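Local coordinates for uncharacterized protein (Escherichia coli UMEA 3162-1, PDB 4X5M), which works as a homodimer that carries sugars across the membrane down their concentration gradient, probably by rocking-type movements, at residues Y40-I51 with N66-L77. Sequence-based numbering, arbitrary orientation.
Sequences YIMFLTGVISWI and NIVTLFLAAPVL. With OLB ((2S)-2,3-dihydroxypropyl (9Z)-octadec-9-enoate), chain G; OLA (oleic acid), chain E.
Leu44 and Leu70 pack as reciprocal knobs where the axes of segments 40-51 and 66-77 approach to 9.3 Å, at 152° between their N-to-C directions. Leu44 sits among Leu70, Ala73, Ala74 and Leu77. Its CD2 lies 3.7 Å from Ala73 CB, and its CD1 meets Leu77 CD2. Leu70 fills the hole formed by Leu44, Val47, Ile48 and Ile51. With CG anti to the backbone N (chi1 178°), Leu70 splits its two methyls: CD1 meets Leu44 CD2 and CD2 an oleic acid chain.

At one end, the Tyr40 and Val76 side chains cross at about a right angle, with Val76 CG1 3.5 Å from Tyr40 OH. Nearer the middle, Phe43 brings CE2 to 3.6 Å from Thr69 CG2, and Ala73 CB sits at the ring edge. At the other end, Asn66 CG packs 3.4 Å from Trp50 CB. Asn66 ND2 donates to OLB O23 (2.9 Å, 139° at the hydrogen) and also to Val62 O. The glycerol carbon OLB C24 lies over one face of the Trp50 indole, whose NE1 is hydrogen-bonded to Thr15 OG1 of the second subunit. Were Trp50 replaced by an alanine, Thr15 of the second subunit would probably lose its indole partner and the lipid glycerol its aromatic cover.

This pairs the second and third transmembrane helices of a SemiSWEET three-helix bundle. Asn66 ND2 of the second subunit also hydrogen-bonds OLB, so the lipid headgroup is held between the two subunits in this inward-open dimer.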
ATOM      1  N   TYR A  40      -1.124  11.594   0.468  1.00 23.67           N
ATOM      2  CA  TYR A  40      -1.812  10.912   1.560  1.00 26.34           C
ATOM      3  C   TYR A  40      -3.325  11.102   1.492  1.00 26.64           C
ATOM      4  O   TYR A  40      -4.083  10.205   1.860  1.00 28.88           O
ATOM      5  CB  TYR A  40      -1.277  11.386   2.914  1.00 27.57           C
ATOM      6  CG  TYR A  40      -0.288  10.419   3.519  1.00 30.50           C
ATOM      7  CD1 TYR A  40       1.044  10.426   3.128  1.00 30.63           C
ATOM      8  CD2 TYR A  40      -0.689   9.487   4.467  1.00 26.91           C
ATOM      9  CE1 TYR A  40       1.955   9.538   3.671  1.00 31.22           C
ATOM     10  CE2 TYR A  40       0.213   8.593   5.017  1.00 31.54           C
ATOM     11  CZ  TYR A  40       1.534   8.624   4.615  1.00 33.13           C
ATOM     12  OH  TYR A  40       2.437   7.738   5.157  1.00 33.62           O
ATOM     13  N   ILE A  41      -3.761  12.266   1.021  1.00 25.79           N
ATOM     14  CA  ILE A  41      -5.184  12.515   0.829  1.00 24.05           C
ATOM     15  C   ILE A  41      -5.723  11.618  -0.281  1.00 23.05           C
ATOM     16  O   ILE A  41      -6.802  11.036  -0.155  1.00 28.29           O
ATOM     17  CB  ILE A  41      -5.469  13.994   0.496  1.00 28.27           C
ATOM     18  CG1 ILE A  41      -5.139  14.877   1.700  1.00 27.31           C
ATOM     19  CG2 ILE A  41      -6.923  14.186   0.095  1.00 26.79           C
ATOM     20  CD1 ILE A  41      -5.401  16.350   1.468  1.00 39.01           C
ATOM     21  N   MET A  42      -4.961  11.502  -1.365  1.00 25.45           N
ATOM     22  CA  MET A  42      -5.301  10.578  -2.441  1.00 28.87           C
ATOM     23  C   MET A  42      -5.338   9.143  -1.928  1.00 22.78           C
ATOM     24  O   MET A  42      -6.250   8.378  -2.246  1.00 22.86           O
ATOM     25  CB  MET A  42      -4.300  10.689  -3.594  1.00 27.02           C
ATOM     26  CG  MET A  42      -4.523  11.864  -4.525  1.00 47.15           C
ATOM     27  SD  MET A  42      -3.416  11.786  -5.946  1.00 66.80           S
ATOM     28  CE  MET A  42      -3.751  10.126  -6.535  1.00 35.66           C
ATOM     29  N   PHE A  43      -4.334   8.788  -1.131  1.00 25.39           N
ATOM     30  CA  PHE A  43      -4.218   7.446  -0.573  1.00 23.90           C
ATOM     31  C   PHE A  43      -5.399   7.115   0.332  1.00 23.95           C
ATOM     32  O   PHE A  43      -5.995   6.044   0.222  1.00 26.65           O
ATOM     33  CB  PHE A  43      -2.906   7.307   0.203  1.00 25.40           C
ATOM     34  CG  PHE A  43      -2.661   5.925   0.742  1.00 23.29           C
ATOM     35  CD1 PHE A  43      -2.411   4.868  -0.116  1.00 27.53           C
ATOM     36  CD2 PHE A  43      -2.665   5.688   2.107  1.00 31.02           C
ATOM     37  CE1 PHE A  43      -2.180   3.598   0.376  1.00 30.10           C
ATOM     38  CE2 PHE A  43      -2.433   4.420   2.605  1.00 29.61           C
ATOM     39  CZ  PHE A  43      -2.190   3.375   1.738  1.00 29.95           C
ATOM     40  N   LEU A  44      -5.731   8.045   1.223  1.00 24.62           N
ATOM     41  CA  LEU A  44      -6.834   7.854   2.160  1.00 27.77           C
ATOM     42  C   LEU A  44      -8.178   7.801   1.442  1.00 24.31           C
ATOM     43  O   LEU A  44      -9.079   7.070   1.854  1.00 22.89           O
ATOM     44  CB  LEU A  44      -6.842   8.967   3.211  1.00 23.12           C
ATOM     45  CG  LEU A  44      -5.797   8.826   4.320  1.00 27.70           C
ATOM     46  CD1 LEU A  44      -5.789  10.052   5.213  1.00 35.32           C
ATOM     47  CD2 LEU A  44      -6.067   7.572   5.131  1.00 31.96           C
ATOM     48  N   THR A  45      -8.306   8.578   0.371  1.00 21.41           N
ATOM     49  CA  THR A  45      -9.511   8.552  -0.453  1.00 23.48           C
ATOM     50  C   THR A  45      -9.743   7.147  -0.999  1.00 26.74           C
ATOM     51  O   THR A  45     -10.868   6.644  -1.001  1.00 27.52           O
ATOM     52  CB  THR A  45      -9.421   9.554  -1.623  1.00 26.73           C
ATOM     53  OG1 THR A  45      -9.328  10.887  -1.106  1.00 27.65           O
ATOM     54  CG2 THR A  45     -10.648   9.453  -2.514  1.00 28.22           C
ATOM     55  N   GLY A  46      -8.665   6.513  -1.448  1.00 22.18           N
ATOM     56  CA  GLY A  46      -8.737   5.154  -1.948  1.00 24.19           C
ATOM     57  C   GLY A  46      -9.007   4.146  -0.848  1.00 21.23           C
ATOM     58  O   GLY A  46      -9.769   3.196  -1.043  1.00 25.95           O
ATOM     59  N   VAL A  47      -8.382   4.350   0.309  1.00 25.78           N
ATOM     60  CA  VAL A  47      -8.566   3.462   1.456  1.00 22.46           C
ATOM     61  C   VAL A  47     -10.026   3.426   1.892  1.00 24.70           C
ATOM     62  O   VAL A  47     -10.590   2.356   2.121  1.00 27.36           O
ATOM     63  CB  VAL A  47      -7.684   3.887   2.650  1.00 27.96           C
ATOM     64  CG1 VAL A  47      -8.082   3.127   3.907  1.00 26.00           C
ATOM     65  CG2 VAL A  47      -6.215   3.658   2.335  1.00 27.36           C
ATOM     66  N   ILE A  48     -10.632   4.605   1.999  1.00 22.90           N
ATOM     67  CA  ILE A  48     -12.049   4.717   2.328  1.00 22.11           C
ATOM     68  C   ILE A  48     -12.902   3.985   1.293  1.00 23.69           C
ATOM     69  O   ILE A  48     -13.853   3.283   1.640  1.00 22.28           O
ATOM     70  CB  ILE A  48     -12.492   6.194   2.412  1.00 32.24           C
ATOM     71  CG1 ILE A  48     -11.767   6.906   3.557  1.00 35.25           C
ATOM     72  CG2 ILE A  48     -13.996   6.297   2.591  1.00 37.41           C
ATOM     73  CD1 ILE A  48     -11.992   6.277   4.915  1.00 37.48           C
ATOM     74  N   SER A  49     -12.540   4.141   0.023  1.00 25.37           N
ATOM     75  CA  SER A  49     -13.270   3.498  -1.064  1.00 26.28           C
ATOM     76  C   SER A  49     -13.126   1.976  -1.020  1.00 22.11           C
ATOM     77  O   SER A  49     -14.066   1.252  -1.350  1.00 24.20           O
ATOM     78  CB  SER A  49     -12.794   4.039  -2.414  1.00 25.48           C
ATOM     79  OG  SER A  49     -12.998   5.439  -2.508  1.00 29.37           O
ATOM     80  N   TRP A  50     -11.953   1.493  -0.617  1.00 21.38           N
ATOM     81  CA  TRP A  50     -11.745   0.057  -0.436  1.00 26.77           C
ATOM     82  C   TRP A  50     -12.650  -0.485   0.662  1.00 28.97           C
ATOM     83  O   TRP A  50     -13.183  -1.591   0.553  1.00 26.42           O
ATOM     84  CB  TRP A  50     -10.285  -0.254  -0.095  1.00 27.59           C
ATOM     85  CG  TRP A  50      -9.356  -0.333  -1.270  1.00 30.76           C
ATOM     86  CD1 TRP A  50      -8.297   0.485  -1.529  1.00 31.01           C
ATOM     87  CD2 TRP A  50      -9.395  -1.287  -2.337  1.00 29.42           C
ATOM     88  NE1 TRP A  50      -7.675   0.104  -2.693  1.00 29.64           N
ATOM     89  CE2 TRP A  50      -8.333  -0.985  -3.210  1.00 25.61           C
ATOM     90  CE3 TRP A  50     -10.229  -2.368  -2.644  1.00 28.61           C
ATOM     91  CZ2 TRP A  50      -8.078  -1.718  -4.366  1.00 26.20           C
ATOM     92  CZ3 TRP A  50      -9.977  -3.098  -3.794  1.00 31.48           C
ATOM     93  CH2 TRP A  50      -8.911  -2.769  -4.641  1.00 27.24           C
ATOM     94  N   ILE A  51     -12.806   0.296   1.727  1.00 26.73           N
ATOM     95  CA  ILE A  51     -13.663  -0.089   2.843  1.00 24.93           C
ATOM     96  C   ILE A  51     -15.111  -0.222   2.381  1.00 24.56           C
ATOM     97  O   ILE A  51     -15.790  -1.190   2.717  1.00 22.22           O
ATOM     98  CB  ILE A  51     -13.572   0.925   4.002  1.00 27.80           C
ATOM     99  CG1 ILE A  51     -12.159   0.925   4.591  1.00 23.93           C
ATOM    100  CG2 ILE A  51     -14.592   0.600   5.081  1.00 30.56           C
ATOM    101  CD1 ILE A  51     -11.973   1.884   5.748  1.00 27.86           C
ATOM    102  N   ASN A  66      -7.614  -2.495   5.024  1.00 23.63           N
ATOM    103  CA  ASN A  66      -7.729  -1.056   4.826  1.00 22.07           C
ATOM    104  C   ASN A  66      -8.151  -0.302   6.083  1.00 24.21           C
ATOM    105  O   ASN A  66      -7.861   0.884   6.223  1.00 24.73           O
ATOM    106  CB  ASN A  66      -8.707  -0.765   3.691  1.00 25.46           C
ATOM    107  CG  ASN A  66      -8.137  -1.121   2.333  1.00 31.52           C
ATOM    108  OD1 ASN A  66      -7.440  -0.318   1.713  1.00 30.23           O
ATOM    109  ND2 ASN A  66      -8.432  -2.327   1.862  1.00 25.05           N
ATOM    110  N   ILE A  67      -8.838  -0.983   6.995  1.00 25.59           N
ATOM    111  CA  ILE A  67      -9.199  -0.363   8.265  1.00 28.83           C
ATOM    112  C   ILE A  67      -7.940  -0.137   9.096  1.00 25.90           C
ATOM    113  O   ILE A  67      -7.746   0.939   9.662  1.00 27.92           O
ATOM    114  CB  ILE A  67     -10.212  -1.212   9.059  1.00 32.25           C
ATOM    115  CG1 ILE A  67     -11.580  -1.180   8.376  1.00 29.55           C
ATOM    116  CG2 ILE A  67     -10.338  -0.697  10.485  1.00 28.09           C
ATOM    117  CD1 ILE A  67     -12.611  -2.086   9.019  1.00 34.06           C
ATOM    118  N   VAL A  68      -7.079  -1.150   9.152  1.00 22.22           N
ATOM    119  CA  VAL A  68      -5.799  -1.024   9.842  1.00 24.19           C
ATOM    120  C   VAL A  68      -4.928   0.025   9.154  1.00 24.48           C
ATOM    121  O   VAL A  68      -4.273   0.835   9.816  1.00 25.66           O
ATOM    122  CB  VAL A  68      -5.040  -2.370   9.897  1.00 31.09           C
ATOM    123  CG1 VAL A  68      -3.661  -2.180  10.506  1.00 27.37           C
ATOM    124  CG2 VAL A  68      -5.830  -3.391  10.694  1.00 28.23           C
ATOM    125  N   THR A  69      -4.937   0.012   7.823  1.00 23.01           N
ATOM    126  CA  THR A  69      -4.227   1.016   7.035  1.00 22.93           C
ATOM    127  C   THR A  69      -4.714   2.417   7.392  1.00 23.99           C
ATOM    128  O   THR A  69      -3.917   3.346   7.532  1.00 24.30           O
ATOM    129  CB  THR A  69      -4.410   0.783   5.520  1.00 23.62           C
ATOM    130  OG1 THR A  69      -3.869  -0.494   5.163  1.00 24.72           O
ATOM    131  CG2 THR A  69      -3.700   1.862   4.721  1.00 34.23           C
ATOM    132  N   LEU A  70      -6.026   2.556   7.552  1.00 22.85           N
ATOM    133  CA  LEU A  70      -6.626   3.834   7.921  1.00 30.11           C
ATOM    134  C   LEU A  70      -6.122   4.315   9.281  1.00 24.77           C
ATOM    135  O   LEU A  70      -5.816   5.493   9.456  1.00 24.60           O
ATOM    136  CB  LEU A  70      -8.153   3.724   7.936  1.00 26.61           C
ATOM    137  CG  LEU A  70      -8.923   4.976   8.362  1.00 35.38           C
ATOM    138  CD1 LEU A  70      -8.675   6.122   7.391  1.00 28.23           C
ATOM    139  CD2 LEU A  70     -10.411   4.678   8.479  1.00 35.12           C
ATOM    140  N   PHE A  71      -6.029   3.394  10.235  1.00 23.57           N
ATOM    141  CA  PHE A  71      -5.568   3.724  11.582  1.00 26.81           C
ATOM    142  C   PHE A  71      -4.076   4.043  11.621  1.00 28.93           C
ATOM    143  O   PHE A  71      -3.572   4.573  12.611  1.00 34.19           O
ATOM    144  CB  PHE A  71      -5.878   2.580  12.550  1.00 30.11           C
ATOM    145  CG  PHE A  71      -7.239   2.670  13.181  1.00 27.80           C
ATOM    146  CD1 PHE A  71      -8.365   2.246  12.496  1.00 23.33           C
ATOM    147  CD2 PHE A  71      -7.391   3.175  14.462  1.00 30.23           C
ATOM    148  CE1 PHE A  71      -9.618   2.328  13.076  1.00 31.93           C
ATOM    149  CE2 PHE A  71      -8.639   3.260  15.047  1.00 23.99           C
ATOM    150  CZ  PHE A  71      -9.754   2.835  14.355  1.00 31.22           C
ATOM    151  N   LEU A  72      -3.370   3.712  10.544  1.00 25.50           N
ATOM    152  CA  LEU A  72      -1.947   4.008  10.441  1.00 32.47           C
ATOM    153  C   LEU A  72      -1.698   5.258   9.605  1.00 34.17           C
ATOM    154  O   LEU A  72      -0.829   6.067   9.927  1.00 37.86           O
ATOM    155  CB  LEU A  72      -1.192   2.818   9.843  1.00 32.85           C
ATOM    156  CG  LEU A  72      -0.946   1.630  10.775  1.00 36.75           C
ATOM    157  CD1 LEU A  72      -0.261   0.492  10.033  1.00 39.05           C
ATOM    158  CD2 LEU A  72      -0.117   2.068  11.973  1.00 36.34           C
ATOM    159  N   ALA A  73      -2.474   5.414   8.538  1.00 30.46           N
ATOM    160  CA  ALA A  73      -2.273   6.508   7.591  1.00 30.02           C
ATOM    161  C   ALA A  73      -2.859   7.831   8.080  1.00 24.20           C
ATOM    162  O   ALA A  73      -2.246   8.884   7.912  1.00 26.96           O
ATOM    163  CB  ALA A  73      -2.869   6.143   6.238  1.00 24.76           C
ATOM    164  N   ALA A  74      -4.047   7.776   8.675  1.00 23.76           N
ATOM    165  CA  ALA A  74      -4.721   8.986   9.144  1.00 26.25           C
ATOM    166  C   ALA A  74      -3.918   9.760  10.203  1.00 26.95           C
ATOM    167  O   ALA A  74      -3.808  10.981  10.102  1.00 26.80           O
ATOM    168  CB  ALA A  74      -6.116   8.649   9.679  1.00 29.96           C
ATOM    169  N   PRO A  75      -3.356   9.068  11.217  1.00 26.02           N
ATOM    170  CA  PRO A  75      -2.538   9.826  12.172  1.00 28.25           C
ATOM    171  C   PRO A  75      -1.307  10.461  11.530  1.00 24.76           C
ATOM    172  O   PRO A  75      -0.894  11.542  11.948  1.00 24.49           O
ATOM    173  CB  PRO A  75      -2.126   8.765  13.200  1.00 31.70           C
ATOM    174  CG  PRO A  75      -3.185   7.735  13.115  1.00 35.84           C
ATOM    175  CD  PRO A  75      -3.537   7.673  11.662  1.00 29.21           C
ATOM    176  N   VAL A  76      -0.731   9.794  10.534  1.00 27.21           N
ATOM    177  CA  VAL A  76       0.423  10.329   9.817  1.00 25.22           C
ATOM    178  C   VAL A  76       0.077  11.644   9.120  1.00 26.84           C
ATOM    179  O   VAL A  76       0.836  12.613   9.189  1.00 27.43           O
ATOM    180  CB  VAL A  76       0.961   9.320   8.780  1.00 27.24           C
ATOM    181  CG1 VAL A  76       1.985   9.980   7.867  1.00 27.99           C
ATOM    182  CG2 VAL A  76       1.569   8.116   9.481  1.00 29.05           C
ATOM    183  N   LEU A  77      -1.077  11.680   8.459  1.00 24.73           N
ATOM    184  CA  LEU A  77      -1.524  12.895   7.785  1.00 23.36           C
ATOM    185  C   LEU A  77      -1.823  14.002   8.794  1.00 25.48           C
ATOM    186  O   LEU A  77      -1.499  15.167   8.558  1.00 24.19           O
ATOM    187  CB  LEU A  77      -2.758  12.620   6.921  1.00 25.99           C
ATOM    188  CG  LEU A  77      -3.332  13.829   6.171  1.00 24.75           C
ATOM    189  CD1 LEU A  77      -2.250  14.526   5.360  1.00 28.83           C
ATOM    190  CD2 LEU A  77      -4.486  13.419   5.273  1.00 26.97           C
TER
HETATM  191  C1  OLB G 204      -4.433  -1.282   0.700  0.50 40.18           C
HETATM  192  C2  OLB G 204      -3.053  -1.144   1.303  0.50 41.27           C
HETATM  193  C3  OLB G 204      -2.383   0.056   0.670  0.50 41.19           C
HETATM  194  C4  OLB G 204      -0.992  -0.307   0.185  0.50 46.06           C
HETATM  195  C5  OLB G 204      -0.688   0.448  -1.098  0.50 42.06           C
HETATM  196  O19 OLB G 204      -5.010  -0.300   0.278  0.50 37.19           O
HETATM  197  O20 OLB G 204      -5.039  -2.546   0.617  0.50 46.79           O
HETATM  198  C21 OLB G 204      -6.013  -2.635  -0.394  0.50 39.59           C
HETATM  199  C22 OLB G 204      -6.359  -4.088  -0.616  0.50 42.66           C
HETATM  200  O23 OLB G 204      -7.622  -4.352  -0.057  0.50 43.32           O
HETATM  201  C24 OLB G 204      -6.396  -4.373  -2.098  0.50 43.19           C
HETATM  202  O25 OLB G 204      -5.144  -4.881  -2.499  0.50 38.42           O
HETATM  203  C6  OLB G 204       0.667   0.083  -1.677  0.50 44.22           C
HETATM  204  C7  OLB G 204       1.780   0.572  -0.767  0.50 49.75           C
HETATM  205  C8  OLB G 204       2.663   1.633  -1.417  0.50 45.61           C
HETATM  206  C9  OLB G 204       3.861   1.020  -2.127  0.50 45.08           C
HETATM  207  C10 OLB G 204       5.040   0.764  -1.516  0.50 42.48           C
HETATM  208  C11 OLB G 204       5.264   1.093  -0.058  0.50 46.79           C
HETATM  209  C12 OLB G 204       5.756   2.520   0.095  0.50 49.48           C
HETATM  210  C13 OLB G 204       4.943   3.159   1.201  0.50 48.35           C
HETATM  211  C14 OLB G 204       4.875   4.662   1.045  0.50 45.43           C
HETATM  212  C15 OLB G 204       3.991   5.200   2.146  0.50 46.41           C
HETATM  213  C16 OLB G 204       2.609   4.602   1.993  0.50 46.43           C
HETATM  214  C17 OLB G 204       2.051   4.236   3.350  0.50 42.10           C
HETATM  215  C18 OLB G 204       1.258   2.957   3.213  0.50 44.78           C
HETATM  216  C1  OLA E 202     -19.490  -5.188   8.105  1.00 79.42           C
HETATM  217  O1  OLA E 202     -20.633  -4.663   8.163  1.00 77.96           O
HETATM  218  O2  OLA E 202     -19.272  -6.138   7.308  1.00 79.19           O
HETATM  219  C2  OLA E 202     -18.376  -4.672   8.990  1.00 65.98           C
HETATM  220  C3  OLA E 202     -17.800  -3.413   8.380  1.00 58.79           C
HETATM  221  C4  OLA E 202     -17.673  -2.333   9.431  1.00 57.20           C
HETATM  222  C5  OLA E 202     -17.641  -0.989   8.735  1.00 56.22           C
HETATM  223  C6  OLA E 202     -16.863   0.015   9.558  1.00 60.85           C
HETATM  224  C7  OLA E 202     -16.625   1.257   8.726  1.00 52.32           C
HETATM  225  C8  OLA E 202     -15.832   2.266   9.527  1.00 53.36           C
HETATM  226  C9  OLA E 202     -14.356   2.066   9.262  1.00 41.48           C
HETATM  227  C10 OLA E 202     -13.432   2.719   9.997  1.00 48.32           C
HETATM  228  C11 OLA E 202     -13.852   3.662  11.104  1.00 48.87           C
HETATM  229  C12 OLA E 202     -12.618   4.186  11.803  1.00 48.26           C
HETATM  230  C13 OLA E 202     -13.015   5.035  12.990  1.00 43.45           C
HETATM  231  C14 OLA E 202     -12.182   6.300  13.013  1.00 53.48           C
HETATM  232  C15 OLA E 202     -10.709   5.960  12.918  1.00 55.61           C
HETATM  233  C16 OLA E 202      -9.933   7.205  12.556  1.00 51.73           C
HETATM  234  C17 OLA E 202      -8.488   6.846  12.286  1.00 40.03           C
HETATM  235  C18 OLA E 202      -7.754   6.672  13.597  1.00 35.36           C